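Local coordinates for putative methyl-accepting chemotaxis signal transduction protein (Campylobacter jejuni, PDB 6W3X), which probably senses amino acids such as the bound valine through a double Cache (dCACHE) ligand-binding region and passes the signal on to the chemotaxis machinery, at residues A[38-43]-A[157-162]; A[78-83]-A[131-136]; A[88-93]-A[108-113]; A[126-131]-A[140-145]. All coordinates share one frame; numbering follows the deposited sequence. Where two conformers were deposited one is given.

Contact 1: A[38-43]-A[157-162]; sequences SFTRAL and LGVDIP. With VAL (valine), chain C.
L43 and L157 meet obliquely, branch against branch: L43 CD2 comes to 3.6 Å from L157 CD1. In both leucines CG stands anti to the backbone N (chi1 180° and 179°), which carries the two forks into the gap between helix and strand. The second branch of L157, CD2, rests on the helix backbone, 3.6 Å from T40 O. Two residues further along the strand, V159 packs on F39 and T40. Its CG1 lies 3.8 Å from F39 CE1, and its CG2 methyl touches T40 OG1 at 3.8 Å; that hydroxyl is hydrogen-bonded to N36 O, one turn back. No hydrogen bond joins the two segments. D160 points to the other face of the strand, where D160 OD2 accepts from the ammonium N of the bound valine. Segments 38-43 and 157-162 run roughly antiparallel, 147° between their directions, and the long helix 4-48 covers the sheet face opposite the ligand; helix 58-76 packs beside it, with Y72 meeting the F39 ring edge-to-face.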
loop_
_atom_site.group_PDB
_atom_site.type_symbol
_atom_site.label_atom_id
_atom_site.label_comp_id
_atom_site.label_asym_id
_atom_site.label_seq_id
_atom_site.Cartn_x
_atom_site.Cartn_y
_atom_site.Cartn_z
ATOM N N SER A 38 2.408 -4.775 -11.169
ATOM C CA SER A 38 2.918 -4.980 -12.508
ATOM C C SER A 38 4.436 -5.217 -12.500
ATOM O O SER A 38 4.969 -6.100 -13.197
ATOM C CB SER A 38 2.573 -3.765 -13.378
ATOM O OG SER A 38 1.167 -3.707 -13.611
ATOM N N PHE A 39 5.142 -4.432 -11.711
ATOM C CA PHE A 39 6.591 -4.557 -11.560
ATOM C C PHE A 39 6.959 -5.970 -11.057
ATOM O O PHE A 39 7.847 -6.630 -11.601
ATOM C CB PHE A 39 7.037 -3.485 -10.572
ATOM C CG PHE A 39 8.457 -3.604 -10.093
ATOM C CD1 PHE A 39 8.765 -4.320 -8.910
ATOM C CD2 PHE A 39 9.473 -2.930 -10.753
ATOM C CE1 PHE A 39 10.053 -4.364 -8.490
ATOM C CE2 PHE A 39 10.773 -2.986 -10.295
ATOM C CZ PHE A 39 11.049 -3.688 -9.133
ATOM N N THR A 40 6.223 -6.432 -10.057
ATOM C CA THR A 40 6.508 -7.733 -9.429
ATOM C C THR A 40 6.262 -8.830 -10.468
ATOM O O THR A 40 7.014 -9.808 -10.535
ATOM C CB THR A 40 5.635 -7.886 -8.169
ATOM O OG1 THR A 40 5.958 -6.829 -7.243
ATOM C CG2 THR A 40 5.820 -9.210 -7.505
ATOM N N ARG A 41 5.156 -8.711 -11.194
ATOM C CA ARG A 41 4.845 -9.677 -12.218
ATOM C C ARG A 41 5.945 -9.747 -13.286
ATOM O O ARG A 41 6.280 -10.834 -13.791
ATOM C CB ARG A 41 3.468 -9.339 -12.835
ATOM C CG ARG A 41 3.051 -10.236 -13.993
ATOM C CD ARG A 41 1.525 -10.314 -14.111
ATOM N NE ARG A 41 0.982 -11.134 -13.022
ATOM C CZ ARG A 41 0.293 -10.727 -11.960
ATOM N NH1 ARG A 41 -0.263 -9.512 -11.859
ATOM N NH2 ARG A 41 0.036 -11.629 -11.031
ATOM N N ALA A 42 6.433 -8.591 -13.722
ATOM C CA ALA A 42 7.490 -8.531 -14.717
ATOM C C ALA A 42 8.744 -9.241 -14.201
ATOM O O ALA A 42 9.389 -10.004 -14.948
ATOM C CB ALA A 42 7.782 -7.128 -15.151
ATOM N N LEU A 43 9.068 -9.027 -12.949
ATOM C CA LEU A 43 10.262 -9.620 -12.349
ATOM C C LEU A 43 10.069 -11.133 -12.279
ATOM O O LEU A 43 10.992 -11.887 -12.613
ATOM C CB LEU A 43 10.493 -8.973 -11.019
ATOM C CG LEU A 43 11.698 -9.445 -10.187
ATOM C CD1 LEU A 43 12.937 -9.498 -11.046
ATOM C CD2 LEU A 43 11.912 -8.478 -9.036
ATOM N N LEU A 157 9.449 -14.552 -4.459
ATOM C CA LEU A 157 9.939 -13.202 -4.760
ATOM C C LEU A 157 9.317 -12.218 -3.755
ATOM O O LEU A 157 8.138 -12.303 -3.481
ATOM C CB LEU A 157 9.500 -12.852 -6.174
ATOM C CG LEU A 157 9.879 -11.486 -6.684
ATOM C CD1 LEU A 157 11.374 -11.285 -6.845
ATOM C CD2 LEU A 157 9.195 -11.240 -8.015
ATOM N N GLY A 158 10.127 -11.286 -3.286
ATOM C CA GLY A 158 9.628 -10.170 -2.480
ATOM C C GLY A 158 10.174 -8.860 -2.976
ATOM O O GLY A 158 11.328 -8.739 -3.413
ATOM N N VAL A 159 9.290 -7.864 -2.855
ATOM C CA VAL A 159 9.610 -6.477 -3.200
ATOM C C VAL A 159 9.141 -5.566 -2.079
ATOM O O VAL A 159 7.948 -5.572 -1.767
ATOM C CB VAL A 159 8.929 -6.081 -4.519
ATOM C CG1 VAL A 159 9.127 -4.584 -4.815
ATOM C CG2 VAL A 159 9.379 -6.926 -5.666
ATOM N N ASP A 160 10.067 -4.824 -1.448
ATOM C CA ASP A 160 9.717 -3.938 -0.328
ATOM C C ASP A 160 9.726 -2.489 -0.806
ATOM O O ASP A 160 10.765 -2.001 -1.289
ATOM C CB ASP A 160 10.748 -4.048 0.810
ATOM C CG ASP A 160 10.754 -5.383 1.531
ATOM O OD1 ASP A 160 9.837 -6.206 1.311
ATOM O OD2 ASP A 160 11.717 -5.557 2.300
ATOM N N ILE A 161 8.579 -1.857 -0.697
ATOM C CA ILE A 161 8.449 -0.456 -1.036
ATOM C C ILE A 161 8.172 0.317 0.287
ATOM O O ILE A 161 7.302 -0.073 1.049
ATOM C CB ILE A 161 7.243 -0.223 -2.005
ATOM C CG1 ILE A 161 7.343 -1.128 -3.221
ATOM C CG2 ILE A 161 7.100 1.245 -2.363
ATOM C CD1 ILE A 161 8.531 -0.884 -4.100
ATOM N N PRO A 162 8.910 1.416 0.550
ATOM C CA PRO A 162 8.621 2.173 1.773
ATOM C C PRO A 162 7.161 2.583 1.873
ATOM O O PRO A 162 6.638 3.130 0.908
ATOM C CB PRO A 162 9.550 3.369 1.653
ATOM C CG PRO A 162 10.678 2.918 0.785
ATOM C CD PRO A 162 10.012 2.004 -0.209
HETATM N N VAL C . 11.442 -7.204 4.549
HETATM C CA VAL C . 11.786 -8.638 4.720
HETATM C C VAL C . 11.407 -9.035 6.141
HETATM O O VAL C . 11.483 -8.160 7.004
HETATM C CB VAL C . 13.294 -8.923 4.502
HETATM C CG1 VAL C . 13.533 -10.418 4.378
HETATM C CG2 VAL C . 13.840 -8.281 3.235
HETATM O OXT VAL C . 11.078 -10.202 6.378
#

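Contact 2: A[78-83]-A[131-136]; sequences ALNVYL and YLDTVL. With VAL (valine), chain C.
This contact forms one side of the valine pocket in the first, probably membrane-distal, Cache domain, where strand 80-84 faces the loop that follows strand 126-132. N80 and D133 approach from opposite directions, and N80 ND2 donates to D133 OD2 over 3.0 Å; the bond is bent (141°), lying near the amide plane but well above that of the carboxylate. From the other face of the carboxylate L136 N reaches the same OD2 at 2.7 Å, while V135 N donates to OD1 in an Asx turn. With CG anti to the backbone N (chi1 163°), D133 also presents OD1 to the ammonium N of valine at 2.7 Å. Y131 OH, itself bonded to T142 OG1, takes a second bond from that nitrogen, and T134 N donates to the ligand's carboxylate O. The valine side chain lies over one face of the Y82 ring, CG2 being 3.5 Å from Y82 CE1. Beside the polar cluster, L79 CD1 packs on L136 CD1 at 3.6 Å. N80 ND2 also binds D160 OD2, so one amide bridges two acidic groups that both receive the ligand ammonium, a negative setting that would favour a charged amino group.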
loop_
_atom_site.group_PDB
_atom_site.type_symbol
_atom_site.label_atom_id
_atom_site.label_comp_id
_atom_site.label_asym_id
_atom_site.label_seq_id
_atom_site.Cartn_x
_atom_site.Cartn_y
_atom_site.Cartn_z
ATOM N N ALA A 78 13.168 0.656 -5.154
ATOM C CA ALA A 78 12.662 -0.162 -4.051
ATOM C C ALA A 78 13.706 -0.238 -2.927
ATOM O O ALA A 78 14.909 0.024 -3.132
ATOM C CB ALA A 78 12.275 -1.549 -4.529
ATOM N N LEU A 79 13.247 -0.597 -1.737
ATOM C CA LEU A 79 14.152 -0.736 -0.610
ATOM C C LEU A 79 14.913 -2.065 -0.619
ATOM O O LEU A 79 16.106 -2.113 -0.396
ATOM C CB LEU A 79 13.363 -0.552 0.667
ATOM C CG LEU A 79 14.222 -0.365 1.906
ATOM C CD1 LEU A 79 14.971 0.963 1.811
ATOM C CD2 LEU A 79 13.371 -0.481 3.178
ATOM N N ASN A 80 14.189 -3.133 -0.948
ATOM C CA ASN A 80 14.756 -4.487 -1.009
ATOM C C ASN A 80 14.039 -5.216 -2.121
ATOM O O ASN A 80 12.799 -5.060 -2.247
ATOM C CB ASN A 80 14.586 -5.305 0.294
ATOM C CG ASN A 80 15.238 -4.685 1.485
ATOM O OD1 ASN A 80 16.474 -4.562 1.553
ATOM N ND2 ASN A 80 14.408 -4.326 2.464
ATOM N N VAL A 81 14.762 -6.078 -2.849
ATOM C CA VAL A 81 14.138 -6.997 -3.801
ATOM C C VAL A 81 14.884 -8.324 -3.591
ATOM O O VAL A 81 16.119 -8.349 -3.537
ATOM C CB VAL A 81 14.269 -6.490 -5.236
ATOM C CG1 VAL A 81 13.715 -7.507 -6.228
ATOM C CG2 VAL A 81 13.575 -5.152 -5.433
ATOM N N TYR A 82 14.130 -9.415 -3.460
ATOM C CA TYR A 82 14.742 -10.628 -2.930
ATOM C C TYR A 82 13.993 -11.867 -3.390
ATOM O O TYR A 82 12.832 -11.822 -3.784
ATOM C CB TYR A 82 14.828 -10.532 -1.389
ATOM C CG TYR A 82 13.578 -10.095 -0.701
ATOM C CD1 TYR A 82 13.302 -8.749 -0.554
ATOM C CD2 TYR A 82 12.693 -11.005 -0.121
ATOM C CE1 TYR A 82 12.165 -8.328 0.124
ATOM C CE2 TYR A 82 11.545 -10.624 0.546
ATOM C CZ TYR A 82 11.318 -9.246 0.718
ATOM O OH TYR A 82 10.230 -8.857 1.440
ATOM N N LEU A 83 14.667 -13.011 -3.230
ATOM C CA LEU A 83 14.110 -14.306 -3.575
ATOM C C LEU A 83 14.381 -15.282 -2.434
ATOM O O LEU A 83 15.571 -15.598 -2.172
ATOM C CB LEU A 83 14.694 -14.844 -4.874
ATOM C CG LEU A 83 14.153 -16.181 -5.380
ATOM C CD1 LEU A 83 12.681 -16.092 -5.737
ATOM C CD2 LEU A 83 14.936 -16.685 -6.573
ATOM N N TYR A 131 4.855 -2.912 7.676
ATOM C CA TYR A 131 5.577 -3.505 8.820
ATOM C C TYR A 131 7.016 -3.043 8.773
ATOM O O TYR A 131 7.504 -2.571 7.734
ATOM C CB TYR A 131 5.474 -5.040 8.851
ATOM C CG TYR A 131 6.248 -5.703 7.756
ATOM C CD1 TYR A 131 5.712 -5.837 6.474
ATOM C CD2 TYR A 131 7.541 -6.164 7.982
ATOM C CE1 TYR A 131 6.463 -6.347 5.440
ATOM C CE2 TYR A 131 8.284 -6.732 6.978
ATOM C CZ TYR A 131 7.786 -6.759 5.699
ATOM O OH TYR A 131 8.556 -7.281 4.685
ATOM N N LEU A 132 7.722 -3.245 9.894
ATOM C CA LEU A 132 9.112 -2.853 9.995
ATOM C C LEU A 132 10.048 -3.864 9.403
ATOM O O LEU A 132 10.207 -4.971 9.931
ATOM C CB LEU A 132 9.465 -2.629 11.454
ATOM C CG LEU A 132 10.822 -1.964 11.722
ATOM C CD1 LEU A 132 10.962 -0.582 11.127
ATOM C CD2 LEU A 132 11.064 -1.905 13.214
ATOM N N ASP A 133 10.592 -3.544 8.244
ATOM C CA ASP A 133 11.552 -4.455 7.602
ATOM C C ASP A 133 12.717 -4.722 8.519
ATOM O O ASP A 133 13.342 -3.784 9.045
ATOM C CB ASP A 133 12.061 -3.773 6.319
ATOM C CG ASP A 133 13.310 -4.379 5.763
ATOM O OD1 ASP A 133 13.383 -5.635 5.687
ATOM O OD2 ASP A 133 14.212 -3.589 5.371
ATOM N N THR A 134 13.108 -5.993 8.642
ATOM C CA THR A 134 14.265 -6.337 9.479
ATOM C C THR A 134 15.612 -5.884 8.909
ATOM O O THR A 134 16.575 -5.643 9.656
ATOM C CB THR A 134 14.287 -7.828 9.849
ATOM O OG1 THR A 134 14.379 -8.615 8.671
ATOM C CG2 THR A 134 13.001 -8.191 10.520
ATOM N N VAL A 135 15.713 -5.794 7.586
ATOM C CA VAL A 135 17.000 -5.539 6.964
ATOM C C VAL A 135 17.457 -4.091 7.130
ATOM O O VAL A 135 18.493 -3.775 7.695
ATOM C CB VAL A 135 16.994 -6.008 5.480
ATOM C CG1 VAL A 135 18.297 -5.612 4.777
ATOM C CG2 VAL A 135 16.821 -7.524 5.393
ATOM N N LEU A 136 16.625 -3.202 6.630
ATOM C CA LEU A 136 16.910 -1.786 6.629
ATOM C C LEU A 136 16.109 -0.980 7.636
ATOM O O LEU A 136 16.313 0.218 7.762
ATOM C CB LEU A 136 16.799 -1.221 5.223
ATOM C CG LEU A 136 17.929 -1.656 4.297
ATOM C CD1 LEU A 136 17.673 -1.246 2.864
ATOM C CD2 LEU A 136 19.261 -1.109 4.764
HETATM N N VAL C . 11.442 -7.204 4.549
HETATM C CA VAL C . 11.786 -8.638 4.720
HETATM C C VAL C . 11.407 -9.035 6.141
HETATM O O VAL C . 11.483 -8.160 7.004
HETATM C CB VAL C . 13.294 -8.923 4.502
HETATM C CG1 VAL C . 13.533 -10.418 4.378
HETATM C CG2 VAL C . 13.840 -8.281 3.235
HETATM O OXT VAL C . 11.078 -10.202 6.378
#

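Contact 3: A[88-93]-A[108-113]; sequences GKVLLS and LDIKTK. With VAL (valine), chain C.
G88 O is gripped by two waters that link it to the facing loop. Water 1 donates to G88 O at 2.9 Å and accepts from L108 N. Water 2 donates to G88 O at 2.7 Å and accepts from I110 N. No direct hydrogen bond joins the segments. Apart from these bridges the contact is apolar. V90 and L108 cross at about a right angle, and V90 CG1 presses on L108 CD1 at a tight 3.5 Å. I110 extends its chain along the backbone just before the strand, with CG1 set between the backbone N and carbonyl carbon (chi1 66°); this lays CD1 3.6 Å from G88 O, while CG2 faces V90 CB. At the far end of the loop K113, bent at chi2 and chi4, donates through NZ to L108 O at 2.9 Å and to the valine carboxylate OXT at 2.8 Å. The same loop therefore combines a hydrophobic footing on strand 90-94 with a cationic group for the ligand. The bond to L108 O helps position the K113 ammonium, which would help neutralise the ligand carboxylate.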
loop_
_atom_site.group_PDB
_atom_site.type_symbol
_atom_site.label_atom_id
_atom_site.label_comp_id
_atom_site.label_asym_id
_atom_site.label_seq_id
_atom_site.Cartn_x
_atom_site.Cartn_y
_atom_site.Cartn_z
ATOM N N GLY A 88 15.509 -21.938 3.363
ATOM C CA GLY A 88 15.470 -20.863 4.313
ATOM C C GLY A 88 16.398 -19.713 3.961
ATOM O O GLY A 88 16.389 -18.682 4.620
ATOM N N LYS A 89 17.189 -19.832 2.912
ATOM C CA LYS A 89 18.056 -18.715 2.495
ATOM C C LYS A 89 17.292 -17.730 1.628
ATOM O O LYS A 89 16.366 -18.099 0.915
ATOM C CB LYS A 89 19.301 -19.191 1.763
ATOM C CG LYS A 89 20.099 -20.174 2.614
ATOM C CD LYS A 89 21.470 -20.438 2.051
ATOM C CE LYS A 89 22.148 -21.557 2.797
ATOM N NZ LYS A 89 23.316 -21.952 2.010
ATOM N N VAL A 90 17.764 -16.494 1.596
ATOM C CA VAL A 90 17.140 -15.473 0.754
ATOM C C VAL A 90 18.220 -14.689 0.031
ATOM O O VAL A 90 19.174 -14.154 0.661
ATOM C CB VAL A 90 16.190 -14.575 1.576
ATOM C CG1 VAL A 90 16.908 -13.882 2.724
ATOM C CG2 VAL A 90 15.507 -13.535 0.704
ATOM N N LEU A 91 18.095 -14.650 -1.301
ATOM C CA LEU A 91 18.985 -13.847 -2.119
ATOM C C LEU A 91 18.475 -12.420 -2.058
ATOM O O LEU A 91 17.353 -12.151 -2.517
ATOM C CB LEU A 91 18.981 -14.332 -3.563
ATOM C CG LEU A 91 19.885 -13.529 -4.493
ATOM C CD1 LEU A 91 21.334 -13.608 -4.058
ATOM C CD2 LEU A 91 19.736 -13.964 -5.929
ATOM N N LEU A 92 19.274 -11.538 -1.493
ATOM C CA LEU A 92 18.804 -10.186 -1.119
ATOM C C LEU A 92 19.564 -9.110 -1.869
ATOM O O LEU A 92 20.787 -9.006 -1.730
ATOM C CB LEU A 92 18.936 -10.001 0.393
ATOM C CG LEU A 92 18.662 -8.639 0.979
ATOM C CD1 LEU A 92 17.228 -8.202 0.718
ATOM C CD2 LEU A 92 18.982 -8.642 2.461
ATOM N N SER A 93 18.818 -8.250 -2.582
ATOM C CA SER A 93 19.360 -7.002 -3.160
ATOM C C SER A 93 18.772 -5.850 -2.336
ATOM O O SER A 93 17.549 -5.661 -2.332
ATOM C CB SER A 93 18.945 -6.854 -4.623
ATOM O OG SER A 93 19.474 -5.683 -5.203
ATOM N N LEU A 108 17.423 -14.741 8.146
ATOM C CA LEU A 108 16.232 -13.876 8.093
ATOM C C LEU A 108 14.919 -14.591 8.405
ATOM O O LEU A 108 13.839 -14.002 8.327
ATOM C CB LEU A 108 16.150 -13.090 6.777
ATOM C CG LEU A 108 17.305 -12.083 6.613
ATOM C CD1 LEU A 108 17.411 -11.545 5.218
ATOM C CD2 LEU A 108 17.365 -10.994 7.671
ATOM N N ASP A 109 15.002 -15.848 8.844
ATOM C CA ASP A 109 13.827 -16.562 9.396
ATOM C C ASP A 109 12.618 -16.446 8.485
ATOM O O ASP A 109 11.486 -16.200 8.926
ATOM C CB ASP A 109 13.462 -16.068 10.798
ATOM C CG ASP A 109 14.563 -16.276 11.801
ATOM O OD1 ASP A 109 15.183 -17.358 11.789
ATOM O OD2 ASP A 109 14.772 -15.375 12.637
ATOM N N ILE A 110 12.829 -16.769 7.208
ATOM C CA ILE A 110 11.870 -16.383 6.219
ATOM C C ILE A 110 10.600 -17.231 6.294
ATOM O O ILE A 110 9.539 -16.726 5.986
ATOM C CB ILE A 110 12.413 -16.369 4.792
ATOM C CG1 ILE A 110 12.774 -17.786 4.327
ATOM C CG2 ILE A 110 13.582 -15.423 4.693
ATOM C CD1 ILE A 110 13.322 -17.803 2.925
ATOM N N LYS A 111 10.691 -18.486 6.745
ATOM C CA LYS A 111 9.482 -19.310 6.859
ATOM C C LYS A 111 8.541 -18.872 7.971
ATOM O O LYS A 111 7.437 -19.417 8.106
ATOM C CB LYS A 111 9.795 -20.798 6.976
ATOM C CG LYS A 111 10.336 -21.335 5.676
ATOM C CD LYS A 111 10.615 -22.828 5.723
ATOM C CE LYS A 111 11.002 -23.306 4.356
ATOM N NZ LYS A 111 11.298 -24.776 4.337
ATOM N N THR A 112 8.990 -17.927 8.788
ATOM C CA THR A 112 8.130 -17.354 9.818
ATOM C C THR A 112 7.394 -16.128 9.319
ATOM O O THR A 112 6.567 -15.569 10.042
ATOM C CB THR A 112 8.901 -16.939 11.095
ATOM O OG1 THR A 112 9.716 -15.778 10.829
ATOM C CG2 THR A 112 9.732 -18.065 11.676
ATOM N N LYS A 113 7.750 -15.672 8.128
ATOM C CA LYS A 113 7.239 -14.389 7.642
ATOM C C LYS A 113 5.959 -14.571 6.823
ATOM O O LYS A 113 5.873 -15.424 5.950
ATOM C CB LYS A 113 8.321 -13.680 6.800
ATOM C CG LYS A 113 9.681 -13.467 7.438
ATOM C CD LYS A 113 9.571 -12.454 8.544
ATOM C CE LYS A 113 10.837 -12.281 9.350
ATOM N NZ LYS A 113 11.991 -11.767 8.573
HETATM N N VAL C . 11.442 -7.204 4.549
HETATM C CA VAL C . 11.786 -8.638 4.720
HETATM C C VAL C . 11.407 -9.035 6.141
HETATM O O VAL C . 11.483 -8.160 7.004
HETATM C CB VAL C . 13.294 -8.923 4.502
HETATM C CG1 VAL C . 13.533 -10.418 4.378
HETATM C CG2 VAL C . 13.840 -8.281 3.235
HETATM O OXT VAL C . 11.078 -10.202 6.378
HETATM O O HOH W 1 17.425 -16.163 5.571
HETATM O O HOH W 2 15.262 -18.446 7.051
#

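Contact 4: A[126-131]-A[140-145]; sequences FVTPAY and VITYSK. With VAL (valine), chain C.
F126 and S144 form a hydrogen-bonded antiparallel pair, each N donating to the other's O at 2.8 Å. V127 and Y143 follow as a non-hydrogen-bonded pair, their side chains lying alongside each other. Then the pattern changes. T128 N still donates to T142 O, but T142 N is satisfied by a side chain, T128 OG1 at 2.9 Å, whose own proton goes to P129 O. With OG1 wedged between the backbone N and carbonyl carbon (chi1 68°), the threonine hydroxyl replaces the missing backbone acceptor where the chain bows outward. Regular pairing resumes one residue out of step, Y131 N giving to V140 O at 3.0 Å and V140 N to Y131 O at 2.9 Å. V140 CG2 sits over one face of the Y131 ring in a CH-pi contact, 4.0 Å from its centroid. Y131 OH, also an acceptor for the ligand, donates to T142 OG1 at 2.7 Å, and T142 OG1 is bonded in turn to D160 OD1. Outside the pair, S144 OG is hydrogen-bonded to W115 O and Y143 OH to N36 ND2. This is a beta hairpin at the edge of an antiparallel Cache-type sheet, its interrupted edge strand bringing a tyrosine to the ligand.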
loop_
_atom_site.group_PDB
_atom_site.type_symbol
_atom_site.label_atom_id
_atom_site.label_comp_id
_atom_site.label_asym_id
_atom_site.label_seq_id
_atom_site.Cartn_x
_atom_site.Cartn_y
_atom_site.Cartn_z
ATOM N N PHE A 126 0.811 -11.447 -3.214
ATOM C CA PHE A 126 0.390 -11.097 -1.872
ATOM C C PHE A 126 0.936 -9.732 -1.471
ATOM O O PHE A 126 2.095 -9.426 -1.734
ATOM C CB PHE A 126 0.910 -12.153 -0.904
ATOM C CG PHE A 126 0.398 -11.961 0.491
ATOM C CD1 PHE A 126 -0.922 -12.243 0.793
ATOM C CD2 PHE A 126 1.193 -11.460 1.466
ATOM C CE1 PHE A 126 -1.436 -12.040 2.051
ATOM C CE2 PHE A 126 0.687 -11.241 2.745
ATOM C CZ PHE A 126 -0.609 -11.515 3.040
ATOM N N VAL A 127 0.085 -8.934 -0.830
ATOM C CA VAL A 127 0.461 -7.588 -0.396
ATOM C C VAL A 127 0.312 -7.509 1.130
ATOM O O VAL A 127 -0.765 -7.760 1.677
ATOM C CB VAL A 127 -0.437 -6.490 -1.023
ATOM C CG1 VAL A 127 0.081 -5.117 -0.636
ATOM C CG2 VAL A 127 -0.471 -6.633 -2.514
ATOM N N THR A 128 1.433 -7.298 1.828
ATOM C CA THR A 128 1.376 -7.263 3.273
ATOM C C THR A 128 0.812 -5.916 3.748
ATOM O O THR A 128 0.936 -4.901 3.075
ATOM C CB THR A 128 2.784 -7.372 3.880
ATOM O OG1 THR A 128 3.590 -6.213 3.610
ATOM C CG2 THR A 128 3.494 -8.631 3.464
ATOM N N PRO A 129 0.277 -5.889 4.974
ATOM C CA PRO A 129 0.173 -4.593 5.682
ATOM C C PRO A 129 1.566 -4.007 5.842
ATOM O O PRO A 129 2.547 -4.732 5.811
ATOM C CB PRO A 129 -0.446 -4.957 7.028
ATOM C CG PRO A 129 -0.905 -6.403 6.907
ATOM C CD PRO A 129 -0.119 -7.021 5.800
ATOM N N ALA A 130 1.655 -2.732 6.180
ATOM C CA ALA A 130 2.915 -2.127 6.431
ATOM C C ALA A 130 3.541 -2.775 7.683
ATOM O O ALA A 130 2.872 -3.026 8.678
ATOM C CB ALA A 130 2.785 -0.637 6.615
ATOM N N TYR A 131 4.855 -2.912 7.676
ATOM C CA TYR A 131 5.577 -3.505 8.820
ATOM C C TYR A 131 7.016 -3.043 8.773
ATOM O O TYR A 131 7.504 -2.571 7.734
ATOM C CB TYR A 131 5.474 -5.040 8.851
ATOM C CG TYR A 131 6.248 -5.703 7.756
ATOM C CD1 TYR A 131 5.712 -5.837 6.474
ATOM C CD2 TYR A 131 7.541 -6.164 7.982
ATOM C CE1 TYR A 131 6.463 -6.347 5.440
ATOM C CE2 TYR A 131 8.284 -6.732 6.978
ATOM C CZ TYR A 131 7.786 -6.759 5.699
ATOM O OH TYR A 131 8.556 -7.281 4.685
ATOM N N VAL A 140 7.670 -0.810 5.493
ATOM C CA VAL A 140 7.537 -1.205 4.090
ATOM C C VAL A 140 6.195 -1.885 3.918
ATOM O O VAL A 140 5.614 -2.444 4.842
ATOM C CB VAL A 140 8.654 -2.155 3.642
ATOM C CG1 VAL A 140 10.001 -1.470 3.771
ATOM C CG2 VAL A 140 8.592 -3.521 4.305
ATOM N N ILE A 141 5.739 -1.826 2.659
ATOM C CA ILE A 141 4.698 -2.696 2.133
ATOM C C ILE A 141 5.441 -3.676 1.241
ATOM O O ILE A 141 6.228 -3.256 0.378
ATOM C CB ILE A 141 3.645 -1.907 1.314
ATOM C CG1 ILE A 141 2.939 -0.949 2.278
ATOM C CG2 ILE A 141 2.694 -2.846 0.610
ATOM C CD1 ILE A 141 2.174 0.165 1.580
ATOM N N THR A 142 5.186 -4.983 1.471
ATOM C CA THR A 142 5.824 -6.033 0.677
ATOM C C THR A 142 4.829 -6.642 -0.292
ATOM O O THR A 142 3.707 -6.991 0.082
ATOM C CB THR A 142 6.475 -7.103 1.586
ATOM O OG1 THR A 142 7.482 -6.454 2.394
ATOM C CG2 THR A 142 7.039 -8.280 0.793
ATOM N N TYR A 143 5.316 -6.786 -1.536
ATOM C CA TYR A 143 4.634 -7.509 -2.582
ATOM C C TYR A 143 5.427 -8.802 -2.774
ATOM O O TYR A 143 6.622 -8.762 -3.072
ATOM C CB TYR A 143 4.662 -6.684 -3.871
ATOM C CG TYR A 143 3.975 -5.334 -3.753
ATOM C CD1 TYR A 143 4.685 -4.290 -3.142
ATOM C CD2 TYR A 143 2.632 -5.159 -4.030
ATOM C CE1 TYR A 143 4.093 -3.062 -2.910
ATOM C CE2 TYR A 143 2.020 -3.940 -3.762
ATOM C CZ TYR A 143 2.759 -2.914 -3.191
ATOM O OH TYR A 143 2.183 -1.660 -2.980
ATOM N N SER A 144 4.744 -9.930 -2.641
ATOM C CA SER A 144 5.413 -11.217 -2.778
ATOM C C SER A 144 4.679 -12.118 -3.760
ATOM O O SER A 144 3.476 -11.981 -3.954
ATOM C CB SER A 144 5.641 -11.924 -1.460
ATOM O OG SER A 144 4.444 -12.214 -0.802
ATOM N N LYS A 145 5.444 -13.038 -4.343
ATOM C CA LYS A 145 4.903 -13.878 -5.414
ATOM C C LYS A 145 5.711 -15.186 -5.449
ATOM O O LYS A 145 6.927 -15.155 -5.606
ATOM C CB LYS A 145 4.962 -13.191 -6.776
ATOM C CG LYS A 145 4.261 -13.903 -7.895
ATOM C CD LYS A 145 2.788 -14.076 -7.700
ATOM C CE LYS A 145 2.034 -14.239 -9.008
ATOM N NZ LYS A 145 2.260 -15.571 -9.655
HETATM N N VAL C . 11.442 -7.204 4.549
HETATM C CA VAL C . 11.786 -8.638 4.720
HETATM C C VAL C . 11.407 -9.035 6.141
HETATM O O VAL C . 11.483 -8.160 7.004
HETATM C CB VAL C . 13.294 -8.923 4.502
HETATM C CG1 VAL C . 13.533 -10.418 4.378
HETATM C CG2 VAL C . 13.840 -8.281 3.235
HETATM O OXT VAL C . 11.078 -10.202 6.378
#

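All four contacts reach the same six-stranded sheet but differ in place: contact 1 lies on one face, contacts 2 and 3 at the ligand face, contact 4 within the sheet at its edge. Contact 1 is buried and almost wholly apolar, fastening the long helix; contact 3 is also buried but peripheral, mixing packing with water bridges. Contacts 2 and 4 are partly buried, richer in hydrogen bonds, and share Y131. Strand 152-162 lies between strand 80-84 of contact 2 and strand 139-149 of contact 4, and its D160 hydrogen-bonds to Y82 and T142. Around the valine, contacts 1, 2 and 4 supply acceptors for the ammonium, contact 3 a lysine for the carboxylate, to which contact 2 adds a backbone N-H.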